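Long-range contacts in Adhesin/invasin TibA autotransporter (Escherichia coli, PDB 4Q1Q), which mediates adhesion to and invasion of human intestinal epithelial cells, aggregates bacteria through contacts between TibA molecules and enhances biofilm formation: residues 132-137 with 149-154; 138-143 with 157-162; 170-175 with 189-194. All coordinates share one frame; numbering follows the deposited sequence.

Interaction 1: residues 132-137 with 149-154; sequences ASVTSG and KATSVN. With 289 (D-glycero-alpha-D-manno-heptopyranose), chain X.
Val134 is held by Ser152 and Asn154 through both ends of its backbone. Val134 N donates to Ser152 O at 2.7 Å in an almost straight bond, 175° at the hydrogen. Val134 O accepts from Asn154 N at 2.8 Å, with the donor tilted out of the carbonyl plane. Ser152 N in turn donates to Ala132 O at 3.0 Å. These three bonds make a short parallel pairing in which Ser133 faces Ser152 and Val134 faces Val153. The two valines point into the interior. Val134 CG1 is anti to the backbone N (chi1 -170°), which puts Val134 CG2 beside that N. There Val134 CG2 meets the methyl CG2 of Thr151 at 3.6 Å, the two side chains crossing at a slant. The valine contact is looser, with Val134 CG2 4.4 Å from Val153 CG2.

Ser133, Ser152 and Asn154 lie on the outer side. Ser133 OG stands 3.3 Å from Asn154 ND2. The amide oxygen of Asn154 accepts from Asn173 of the next turn. Beyond the paired part, Ser136 OG carries a covalently bound heptose, bonded to its C1 at 1.3 Å.

This is one step between coils of a right-handed parallel beta-helix. Strand 133-134 also pairs with strand 114-115, and strand 152-153 with strand 171-172. Inside, Val134 and Val153 rest on Gln140 and Gln159 of strands 139-143 and 158-161.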
loop_
_atom_site.group_PDB
_atom_site.type_symbol
_atom_site.label_atom_id
_atom_site.label_comp_id
_atom_site.label_asym_id
_atom_site.label_seq_id
_atom_site.Cartn_x
_atom_site.Cartn_y
_atom_site.Cartn_z
ATOM N N ALA A 132 2.337 -5.733 2.836
ATOM C CA ALA A 132 1.813 -4.767 3.788
ATOM C C ALA A 132 0.380 -5.156 4.150
ATOM O O ALA A 132 -0.405 -5.563 3.297
ATOM C CB ALA A 132 1.864 -3.365 3.201
ATOM N N SER A 133 0.048 -5.021 5.426
ATOM C CA SER A 133 -1.321 -5.110 5.901
ATOM C C SER A 133 -1.810 -3.730 6.327
ATOM O O SER A 133 -1.304 -3.209 7.317
ATOM C CB SER A 133 -1.359 -6.076 7.092
ATOM O OG SER A 133 -2.578 -6.796 7.117
ATOM N N VAL A 134 -2.802 -3.162 5.645
ATOM C CA VAL A 134 -3.273 -1.811 5.966
ATOM C C VAL A 134 -4.612 -1.911 6.686
ATOM O O VAL A 134 -5.662 -2.024 6.050
ATOM C CB VAL A 134 -3.490 -0.909 4.731
ATOM C CG1 VAL A 134 -3.750 0.542 5.150
ATOM C CG2 VAL A 134 -2.309 -0.990 3.774
ATOM N N THR A 135 -4.557 -1.832 8.011
ATOM C CA THR A 135 -5.729 -2.000 8.871
ATOM C C THR A 135 -6.445 -0.669 9.086
ATOM O O THR A 135 -6.074 0.352 8.501
ATOM C CB THR A 135 -5.367 -2.602 10.256
ATOM O OG1 THR A 135 -4.553 -1.691 11.012
ATOM C CG2 THR A 135 -4.612 -3.918 10.114
ATOM N N SER A 136 -7.457 -0.707 9.947
ATOM C CA SER A 136 -8.359 0.405 10.234
ATOM C C SER A 136 -7.598 1.626 10.714
ATOM O O SER A 136 -6.854 1.536 11.683
ATOM C CB SER A 136 -9.394 -0.000 11.289
ATOM O OG SER A 136 -10.557 0.811 11.230
ATOM N N GLY A 137 -7.780 2.753 10.029
ATOM C CA GLY A 137 -7.045 3.974 10.343
ATOM C C GLY A 137 -5.610 4.001 9.857
ATOM O O GLY A 137 -4.926 5.013 10.024
ATOM N N LYS A 149 3.292 -4.655 -3.587
ATOM C CA LYS A 149 2.822 -5.909 -4.148
ATOM C C LYS A 149 2.127 -6.634 -3.028
ATOM O O LYS A 149 2.648 -6.668 -1.923
ATOM C CB LYS A 149 3.962 -6.736 -4.744
ATOM C CG LYS A 149 3.630 -8.217 -4.901
ATOM C CD LYS A 149 4.788 -9.023 -5.468
ATOM C CE LYS A 149 4.660 -9.174 -6.975
ATOM N NZ LYS A 149 5.971 -9.480 -7.611
ATOM N N ALA A 150 0.953 -7.181 -3.334
ATOM C CA ALA A 150 0.186 -8.005 -2.408
ATOM C C ALA A 150 -0.163 -7.258 -1.134
ATOM O O ALA A 150 -0.195 -7.859 -0.066
ATOM C CB ALA A 150 0.923 -9.297 -2.060
ATOM N N THR A 151 -0.437 -5.963 -1.236
ATOM C CA THR A 151 -1.032 -5.227 -0.120
ATOM C C THR A 151 -2.467 -5.696 0.160
ATOM O O THR A 151 -3.282 -5.801 -0.759
ATOM C CB THR A 151 -1.081 -3.715 -0.421
ATOM O OG1 THR A 151 0.174 -3.252 -0.947
ATOM C CG2 THR A 151 -1.397 -2.929 0.833
ATOM N N SER A 152 -2.759 -5.972 1.429
ATOM C CA SER A 152 -4.105 -6.189 1.941
ATOM C C SER A 152 -4.611 -4.893 2.569
ATOM O O SER A 152 -4.081 -4.447 3.588
ATOM C CB SER A 152 -4.148 -7.303 3.000
ATOM O OG SER A 152 -3.846 -8.567 2.425
ATOM N N VAL A 153 -5.590 -4.277 1.913
ATOM C CA VAL A 153 -6.191 -3.056 2.444
ATOM C C VAL A 153 -7.455 -3.532 3.146
ATOM O O VAL A 153 -8.448 -3.841 2.508
ATOM C CB VAL A 153 -6.539 -1.987 1.388
ATOM C CG1 VAL A 153 -7.066 -0.733 2.076
ATOM C CG2 VAL A 153 -5.329 -1.578 0.560
ATOM N N ASN A 154 -7.374 -3.623 4.466
ATOM C CA ASN A 154 -8.426 -4.237 5.263
ATOM C C ASN A 154 -9.364 -3.125 5.728
ATOM O O ASN A 154 -9.119 -1.954 5.455
ATOM C CB ASN A 154 -7.816 -5.037 6.423
ATOM C CG ASN A 154 -6.922 -6.172 5.949
ATOM O OD1 ASN A 154 -7.278 -6.946 5.059
ATOM N ND2 ASN A 154 -5.742 -6.286 6.547
HETATM O O7 289 X . -9.908 1.878 16.904
HETATM C C7 289 X . -10.458 1.513 15.635
HETATM C C6 289 X . -10.951 2.772 14.931
HETATM O O6 289 X . -10.029 3.851 15.135
HETATM C C5 289 X . -11.115 2.503 13.439
HETATM O O5 289 X . -11.712 1.228 13.217
HETATM C C1 289 X . -11.714 0.878 11.833
HETATM C C2 289 X . -12.779 1.750 11.176
HETATM O O2 289 X . -14.079 1.541 11.737
HETATM C C3 289 X . -12.346 3.199 11.336
HETATM O O3 289 X . -13.424 4.009 10.853
HETATM C C4 289 X . -12.000 3.548 12.780
HETATM O O4 289 X . -11.258 4.770 12.831
#

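Interaction 2: residues 138-143 with 157-162; sequences ARQFVS and GRQYVR. With 289 (D-glycero-alpha-D-manno-heptopyranose), chain N; 289 (D-glycero-alpha-D-manno-heptopyranose), chain P.
Gln140 and Gln159 form an amide-to-amide hydrogen bond inside the beta-helix, an unusual polar link in a buried place. Gln159 NE2 donates to Gln140 OE1 at 2.6 Å in a nearly straight bond. The two amide planes are only 4° apart. Both side chains are extended, both with CG anti to the backbone N, which sets them side by side. The chain of amides continues: Gln140 NE2 reaches Gln121, and Gln159 OE1 accepts from Gln178.

The strands pair in parallel and in register. Gln140 O, for example, takes Tyr160 N at 2.7 Å. This is stacking of equivalent strands in successive coils of a parallel beta-helix, with like residues one above another.

On the outer face, Phe141 and Tyr160 lie nearly parallel but slid apart, centroids 4.9 Å apart. Phe141 CE1 sits over the Tyr160 ring, 3.5 Å from Tyr160 CD1. Phe141 also stacks on Tyr122. Its CZ lies over the guanidinium of Arg139, whose NE is salt-bridged to Asp120. Arg139 CD in turn packs over the Arg158 guanidinium, 3.5 Å from Arg158 NH2. A water joins Arg158 NE to Ala138 O. Arg162 lays a guanidinium face against Phe141 CD1. Its NE is modelled so close to O2 of a heptose that the bond length is doubtful. Ser143 OG is covalently bonded to C1 of a second heptose, 1.3 Å away.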
loop_
_atom_site.group_PDB
_atom_site.type_symbol
_atom_site.label_atom_id
_atom_site.label_comp_id
_atom_site.label_asym_id
_atom_site.label_seq_id
_atom_site.Cartn_x
_atom_site.Cartn_y
_atom_site.Cartn_z
ATOM N N ALA A 138 -5.131 2.914 9.258
ATOM C CA ALA A 138 -3.759 2.909 8.732
ATOM C C ALA A 138 -3.694 3.486 7.322
ATOM O O ALA A 138 -4.695 3.478 6.623
ATOM C CB ALA A 138 -3.202 1.494 8.707
ATOM N N ARG A 139 -2.524 3.942 6.883
ATOM C CA ARG A 139 -2.394 4.443 5.524
ATOM C C ARG A 139 -1.113 3.956 4.871
ATOM O O ARG A 139 -0.069 3.945 5.498
ATOM C CB ARG A 139 -2.416 5.983 5.516
ATOM C CG ARG A 139 -3.691 6.552 6.115
ATOM C CD ARG A 139 -3.791 8.070 6.061
ATOM N NE ARG A 139 -2.650 8.751 6.666
ATOM C CZ ARG A 139 -2.497 10.072 6.654
ATOM N NH1 ARG A 139 -3.423 10.848 6.124
ATOM N NH2 ARG A 139 -1.443 10.651 7.190
ATOM N N GLN A 140 -1.192 3.626 3.589
ATOM C CA GLN A 140 -0.010 3.339 2.791
ATOM C C GLN A 140 0.077 4.306 1.614
ATOM O O GLN A 140 -0.883 4.456 0.865
ATOM C CB GLN A 140 -0.102 1.892 2.297
ATOM C CG GLN A 140 1.128 1.460 1.516
ATOM C CD GLN A 140 0.937 0.187 0.725
ATOM O OE1 GLN A 140 0.040 0.064 -0.112
ATOM N NE2 GLN A 140 1.831 -0.768 0.955
ATOM N N PHE A 141 1.227 4.948 1.440
ATOM C CA PHE A 141 1.454 5.913 0.371
ATOM C C PHE A 141 2.523 5.391 -0.573
ATOM O O PHE A 141 3.594 5.020 -0.099
ATOM C CB PHE A 141 1.959 7.247 0.919
ATOM C CG PHE A 141 0.969 7.948 1.803
ATOM C CD1 PHE A 141 -0.020 8.753 1.254
ATOM C CD2 PHE A 141 1.020 7.782 3.183
ATOM C CE1 PHE A 141 -0.951 9.389 2.057
ATOM C CE2 PHE A 141 0.108 8.447 3.988
ATOM C CZ PHE A 141 -0.877 9.241 3.431
ATOM N N VAL A 142 2.230 5.355 -1.875
ATOM C CA VAL A 142 3.187 4.873 -2.857
ATOM C C VAL A 142 3.398 5.911 -3.945
ATOM O O VAL A 142 2.447 6.374 -4.586
ATOM C CB VAL A 142 2.744 3.582 -3.542
ATOM C CG1 VAL A 142 3.966 2.921 -4.167
ATOM C CG2 VAL A 142 2.057 2.701 -2.523
ATOM N N SER A 143 4.660 6.249 -4.160
ATOM C CA SER A 143 4.918 7.349 -5.064
ATOM C C SER A 143 6.247 7.286 -5.779
ATOM O O SER A 143 7.214 6.703 -5.286
ATOM C CB SER A 143 4.920 8.637 -4.252
ATOM O OG SER A 143 4.821 9.739 -5.142
ATOM N N GLY A 157 -8.950 0.737 6.147
ATOM C CA GLY A 157 -7.622 0.991 5.605
ATOM C C GLY A 157 -7.591 1.742 4.291
ATOM O O GLY A 157 -8.492 1.568 3.472
ATOM N N ARG A 158 -6.525 2.507 4.067
ATOM C CA ARG A 158 -6.425 3.287 2.835
ATOM C C ARG A 158 -5.043 3.232 2.216
ATOM O O ARG A 158 -4.021 3.426 2.884
ATOM C CB ARG A 158 -6.758 4.775 3.038
ATOM C CG ARG A 158 -8.176 4.995 3.545
ATOM C CD ARG A 158 -8.425 6.445 3.958
ATOM N NE ARG A 158 -7.834 6.775 5.249
ATOM C CZ ARG A 158 -7.740 8.003 5.757
ATOM N NH1 ARG A 158 -8.199 9.046 5.076
ATOM N NH2 ARG A 158 -7.177 8.200 6.945
ATOM N N GLN A 159 -5.059 3.041 0.903
ATOM C CA GLN A 159 -3.824 3.030 0.142
ATOM C C GLN A 159 -3.872 4.198 -0.841
ATOM O O GLN A 159 -4.871 4.368 -1.539
ATOM C CB GLN A 159 -3.698 1.694 -0.596
ATOM C CG GLN A 159 -2.503 1.584 -1.521
ATOM C CD GLN A 159 -2.524 0.321 -2.351
ATOM O OE1 GLN A 159 -3.369 0.162 -3.235
ATOM N NE2 GLN A 159 -1.605 -0.592 -2.050
ATOM N N TYR A 160 -2.806 4.991 -0.903
ATOM C CA TYR A 160 -2.745 6.086 -1.869
ATOM C C TYR A 160 -1.705 5.736 -2.910
ATOM O O TYR A 160 -0.518 5.740 -2.593
ATOM C CB TYR A 160 -2.380 7.417 -1.207
ATOM C CG TYR A 160 -3.424 7.858 -0.213
ATOM C CD1 TYR A 160 -3.492 7.266 1.041
ATOM C CD2 TYR A 160 -4.391 8.795 -0.553
ATOM C CE1 TYR A 160 -4.464 7.630 1.948
ATOM C CE2 TYR A 160 -5.382 9.146 0.345
ATOM C CZ TYR A 160 -5.399 8.575 1.596
ATOM O OH TYR A 160 -6.370 8.922 2.495
ATOM N N VAL A 161 -2.143 5.449 -4.131
ATOM C CA VAL A 161 -1.197 5.272 -5.231
ATOM C C VAL A 161 -1.083 6.594 -5.988
ATOM O O VAL A 161 -1.969 6.998 -6.749
ATOM C CB VAL A 161 -1.625 4.112 -6.131
ATOM C CG1 VAL A 161 -0.547 3.785 -7.153
ATOM C CG2 VAL A 161 -1.951 2.899 -5.272
ATOM N N ARG A 162 0.018 7.294 -5.748
ATOM C CA ARG A 162 0.188 8.648 -6.271
ATOM C C ARG A 162 0.988 8.655 -7.565
ATOM O O ARG A 162 1.353 7.588 -8.075
ATOM C CB ARG A 162 0.817 9.530 -5.182
ATOM C CG ARG A 162 -0.112 9.649 -3.978
ATOM C CD ARG A 162 -0.028 11.007 -3.308
ATOM N NE ARG A 162 -1.154 11.244 -2.416
ATOM C CZ ARG A 162 -1.034 11.684 -1.167
ATOM N NH1 ARG A 162 0.167 11.900 -0.643
ATOM N NH2 ARG A 162 -2.122 11.882 -0.439
HETATM O O7 289 N . 8.073 11.619 -2.016
HETATM C C7 289 N . 7.068 11.633 -0.996
HETATM C C6 289 N . 5.680 11.505 -1.612
HETATM O O6 289 N . 4.903 12.670 -1.314
HETATM C C5 289 N . 5.685 11.275 -3.129
HETATM O O5 289 N . 4.322 11.395 -3.547
HETATM C C1 289 N . 4.171 10.837 -4.855
HETATM C C2 289 N . 4.629 11.893 -5.846
HETATM O O2 289 N . 3.728 12.989 -5.669
HETATM C C3 289 N . 6.116 12.138 -5.556
HETATM O O3 289 N . 6.527 13.353 -6.206
HETATM C C4 289 N . 6.527 12.138 -4.074
HETATM O O4 289 N . 7.868 11.629 -4.043
HETATM O O7 289 P . -7.053 13.942 -7.481
HETATM C C7 289 P . -6.332 14.930 -6.743
HETATM C C6 289 P . -5.012 14.302 -6.305
HETATM O O6 289 P . -4.440 15.127 -5.278
HETATM C C5 289 P . -5.162 12.836 -5.880
HETATM O O5 289 P . -3.805 12.392 -5.848
HETATM C C1 289 P . -3.659 11.015 -5.516
HETATM C C2 289 P . -4.068 10.883 -4.055
HETATM O O2 289 P . -3.403 11.811 -3.201
HETATM C C3 289 P . -5.563 11.145 -4.009
HETATM O O3 289 P . -6.001 11.044 -2.655
HETATM C C4 289 P . -5.871 12.530 -4.562
HETATM O O4 289 P . -7.290 12.466 -4.696
HETATM O O HOH W 1 -7.318 4.471 7.055
#

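Interaction 3: residues 170-175 with 189-194; sequences TVLNNT and TTINSG. With 289 (D-glycero-alpha-D-manno-heptopyranose), chain Z; 289 (D-glycero-alpha-D-manno-heptopyranose), chain Y.
Thr170 to Asn173 run alongside Thr189 to Asn192 as a parallel pair, tied by three backbone hydrogen bonds. Thr190 N donates to Thr170 O at 2.9 Å. Leu172 N donates to Thr190 O, and Asn192 N to Leu172 O at 2.7 Å. A fourth backbone bond lies past the strands, from Thr175 N to Gly194 O at 2.9 Å. Its donor stands well above the carbonyl plane. Gly194 has a positive phi of 83°, and Gly194 CA lies 3.3 Å from Asn174 OD1.

Side-chain amides add a second kind of bond. Asn192 ND2 donates to Asn173 OD1 at 2.9 Å and 166°. The amides lie side by side with planes 10° apart. The row of asparagine amides continues into the preceding coil. Val171 CG1 packs 3.5 Å from Asn192 ND2 on the same face. At the start of the pair, a water accepts from Thr170 N and lies 2.7 Å from Thr189 OG1.

The apolar contacts face inward. Leu172 and Ile191 lie side by side, with CD1 of Leu172 4.1 Å from CG1 of Ile191. Leu172 also crosses the methyl of Thr189 at a slant.

Sugar contacts gather at the turn. Ser193 OG is covalently bonded to C1 of a heptose. The Asn174 amide meets O4 of that sugar through two weak hydrogen bonds, ND2 as donor and OD1 as acceptor. Thr175 OG1 binds Gly156 N in the coil before and lies near a second heptose.

Strand 171-172 pairs with strand 152-153 on its other edge, and strand 190-191 pairs in parallel with strand 203-209. Met197 of strand 196-200 and Gln178 of strand 177-181 cover Leu172 from inside.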
loop_
_atom_site.group_PDB
_atom_site.type_symbol
_atom_site.label_atom_id
_atom_site.label_comp_id
_atom_site.label_asym_id
_atom_site.label_seq_id
_atom_site.Cartn_x
_atom_site.Cartn_y
_atom_site.Cartn_z
ATOM N N THR A 170 -3.083 -5.961 -5.206
ATOM C CA THR A 170 -3.741 -5.422 -4.031
ATOM C C THR A 170 -5.062 -6.166 -3.835
ATOM O O THR A 170 -5.762 -6.488 -4.807
ATOM C CB THR A 170 -3.973 -3.903 -4.226
ATOM O OG1 THR A 170 -2.750 -3.251 -4.602
ATOM C CG2 THR A 170 -4.464 -3.278 -2.948
ATOM N N VAL A 171 -5.408 -6.387 -2.570
ATOM C CA VAL A 171 -6.705 -6.919 -2.177
ATOM C C VAL A 171 -7.454 -5.895 -1.338
ATOM O O VAL A 171 -6.867 -5.327 -0.420
ATOM C CB VAL A 171 -6.557 -8.205 -1.343
ATOM C CG1 VAL A 171 -7.918 -8.836 -1.118
ATOM C CG2 VAL A 171 -5.671 -9.215 -2.058
ATOM N N LEU A 172 -8.709 -5.625 -1.698
ATOM C CA LEU A 172 -9.536 -4.663 -0.966
ATOM C C LEU A 172 -10.714 -5.379 -0.317
ATOM O O LEU A 172 -11.554 -5.951 -1.008
ATOM C CB LEU A 172 -10.117 -3.558 -1.851
ATOM C CG LEU A 172 -9.215 -2.839 -2.847
ATOM C CD1 LEU A 172 -9.952 -1.747 -3.614
ATOM C CD2 LEU A 172 -8.017 -2.296 -2.087
ATOM N N ASN A 173 -10.736 -5.347 1.009
ATOM C CA ASN A 173 -11.784 -5.955 1.824
ATOM C C ASN A 173 -12.692 -4.862 2.388
ATOM O O ASN A 173 -12.642 -3.731 1.902
ATOM C CB ASN A 173 -11.139 -6.800 2.929
ATOM C CG ASN A 173 -10.173 -7.831 2.379
ATOM O OD1 ASN A 173 -10.539 -8.625 1.514
ATOM N ND2 ASN A 173 -8.928 -7.797 2.843
ATOM N N ASN A 174 -13.469 -5.174 3.423
ATOM C CA ASN A 174 -14.721 -4.484 3.741
ATOM C C ASN A 174 -14.551 -3.051 4.243
ATOM O O ASN A 174 -14.107 -2.835 5.364
ATOM C CB ASN A 174 -15.537 -5.295 4.762
ATOM C CG ASN A 174 -17.005 -4.901 4.803
ATOM O OD1 ASN A 174 -17.480 -4.089 4.008
ATOM N ND2 ASN A 174 -17.746 -5.493 5.734
ATOM N N THR A 175 -14.960 -2.085 3.425
ATOM C CA THR A 175 -14.697 -0.647 3.583
ATOM C C THR A 175 -13.223 -0.255 3.395
ATOM O O THR A 175 -12.803 0.844 3.768
ATOM C CB THR A 175 -15.203 -0.102 4.935
ATOM O OG1 THR A 175 -14.321 -0.500 5.990
ATOM C CG2 THR A 175 -16.624 -0.592 5.220
ATOM N N THR A 189 -5.891 -5.853 -9.106
ATOM C CA THR A 189 -6.550 -5.484 -7.873
ATOM C C THR A 189 -7.752 -6.415 -7.774
ATOM O O THR A 189 -8.483 -6.628 -8.735
ATOM C CB THR A 189 -6.995 -4.005 -7.848
ATOM O OG1 THR A 189 -5.866 -3.123 -7.949
ATOM C CG2 THR A 189 -7.704 -3.692 -6.549
ATOM N N THR A 190 -7.967 -6.918 -6.567
ATOM C CA THR A 190 -9.117 -7.735 -6.234
ATOM C C THR A 190 -10.006 -6.932 -5.292
ATOM O O THR A 190 -9.563 -6.488 -4.227
ATOM C CB THR A 190 -8.636 -9.051 -5.591
ATOM O OG1 THR A 190 -8.116 -9.885 -6.635
ATOM C CG2 THR A 190 -9.774 -9.750 -4.858
ATOM N N ILE A 191 -11.261 -6.731 -5.690
ATOM C CA ILE A 191 -12.127 -5.913 -4.844
ATOM C C ILE A 191 -13.164 -6.838 -4.217
ATOM O O ILE A 191 -14.097 -7.263 -4.885
ATOM C CB ILE A 191 -12.850 -4.769 -5.585
ATOM C CG1 ILE A 191 -11.899 -3.945 -6.459
ATOM C CG2 ILE A 191 -13.544 -3.884 -4.562
ATOM C CD1 ILE A 191 -12.621 -2.858 -7.242
ATOM N N ASN A 192 -13.001 -7.137 -2.934
ATOM C CA ASN A 192 -13.942 -7.998 -2.232
ATOM C C ASN A 192 -15.184 -7.200 -1.855
ATOM O O ASN A 192 -15.355 -6.061 -2.304
ATOM C CB ASN A 192 -13.256 -8.684 -1.039
ATOM C CG ASN A 192 -12.389 -9.837 -1.502
ATOM O OD1 ASN A 192 -12.771 -10.546 -2.433
ATOM N ND2 ASN A 192 -11.201 -9.988 -0.922
ATOM N N SER A 193 -16.061 -7.855 -1.098
ATOM C CA SER A 193 -17.320 -7.255 -0.668
ATOM C C SER A 193 -16.997 -6.056 0.201
ATOM O O SER A 193 -16.136 -6.149 1.056
ATOM C CB SER A 193 -18.181 -8.256 0.111
ATOM O OG SER A 193 -19.494 -7.769 0.348
ATOM N N GLY A 194 -17.637 -4.917 -0.042
ATOM C CA GLY A 194 -17.318 -3.720 0.725
ATOM C C GLY A 194 -16.121 -2.906 0.257
ATOM O O GLY A 194 -15.974 -1.768 0.693
HETATM O O7 289 Z . -17.654 -9.790 3.331
HETATM C C7 289 Z . -17.775 -8.749 4.310
HETATM C C6 289 Z . -19.237 -8.345 4.408
HETATM O O6 289 Z . -19.349 -7.431 5.503
HETATM C C5 289 Z . -19.709 -7.702 3.108
HETATM O O5 289 Z . -20.202 -8.735 2.247
HETATM C C1 289 Z . -20.556 -8.232 0.957
HETATM C C2 289 Z . -21.720 -7.248 1.047
HETATM O O2 289 Z . -22.915 -7.888 1.496
HETATM C C3 289 Z . -21.255 -6.126 1.973
HETATM O O3 289 Z . -22.292 -5.174 2.207
HETATM C C4 289 Z . -20.801 -6.658 3.323
HETATM O O4 289 Z . -20.402 -5.503 4.069
HETATM O O7 289 Y . -11.098 -3.618 11.920
HETATM C C7 289 Y . -12.293 -3.414 12.683
HETATM C C6 289 Y . -13.424 -4.002 11.849
HETATM O O6 289 Y . -14.478 -4.460 12.703
HETATM C C5 289 Y . -13.882 -2.970 10.819
HETATM O O5 289 Y . -14.450 -3.714 9.739
HETATM C C1 289 Y . -14.697 -2.850 8.632
HETATM C C2 289 Y . -15.866 -1.945 9.000
HETATM O O2 289 Y . -17.008 -2.728 9.365
HETATM C C3 289 Y . -15.361 -1.051 10.130
HETATM O O3 289 Y . -16.403 -0.160 10.538
HETATM C C4 289 Y . -14.862 -1.894 11.298
HETATM O O4 289 Y . -14.258 -0.976 12.215
HETATM O O HOH W 2 -3.346 -3.686 -7.325
#

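How the interactions relate
Interactions 1 and 3 join the same side of the beta-helix, where strands 152-153 and 171-172 are neighbours. Thr151 and Val153 there meet Val171 through probable backbone bonds, so the two contacts form a continuous run of coils. Interaction 2 joins strands of another side, reached as each chain segment of interaction 1 turns onward. It is the most buried of the three. Interactions 1 and 3 are partly buried, with aliphatic side chains inside and serine, threonine or asparagine outside. Interaction 2 reverses part of this, with glutamine amides beside valines inside and aromatic rings and arginines outside. Thr151 packs against both Gln140 and Gln159, linking interactions 1 and 2. All three carry a heptosylated serine.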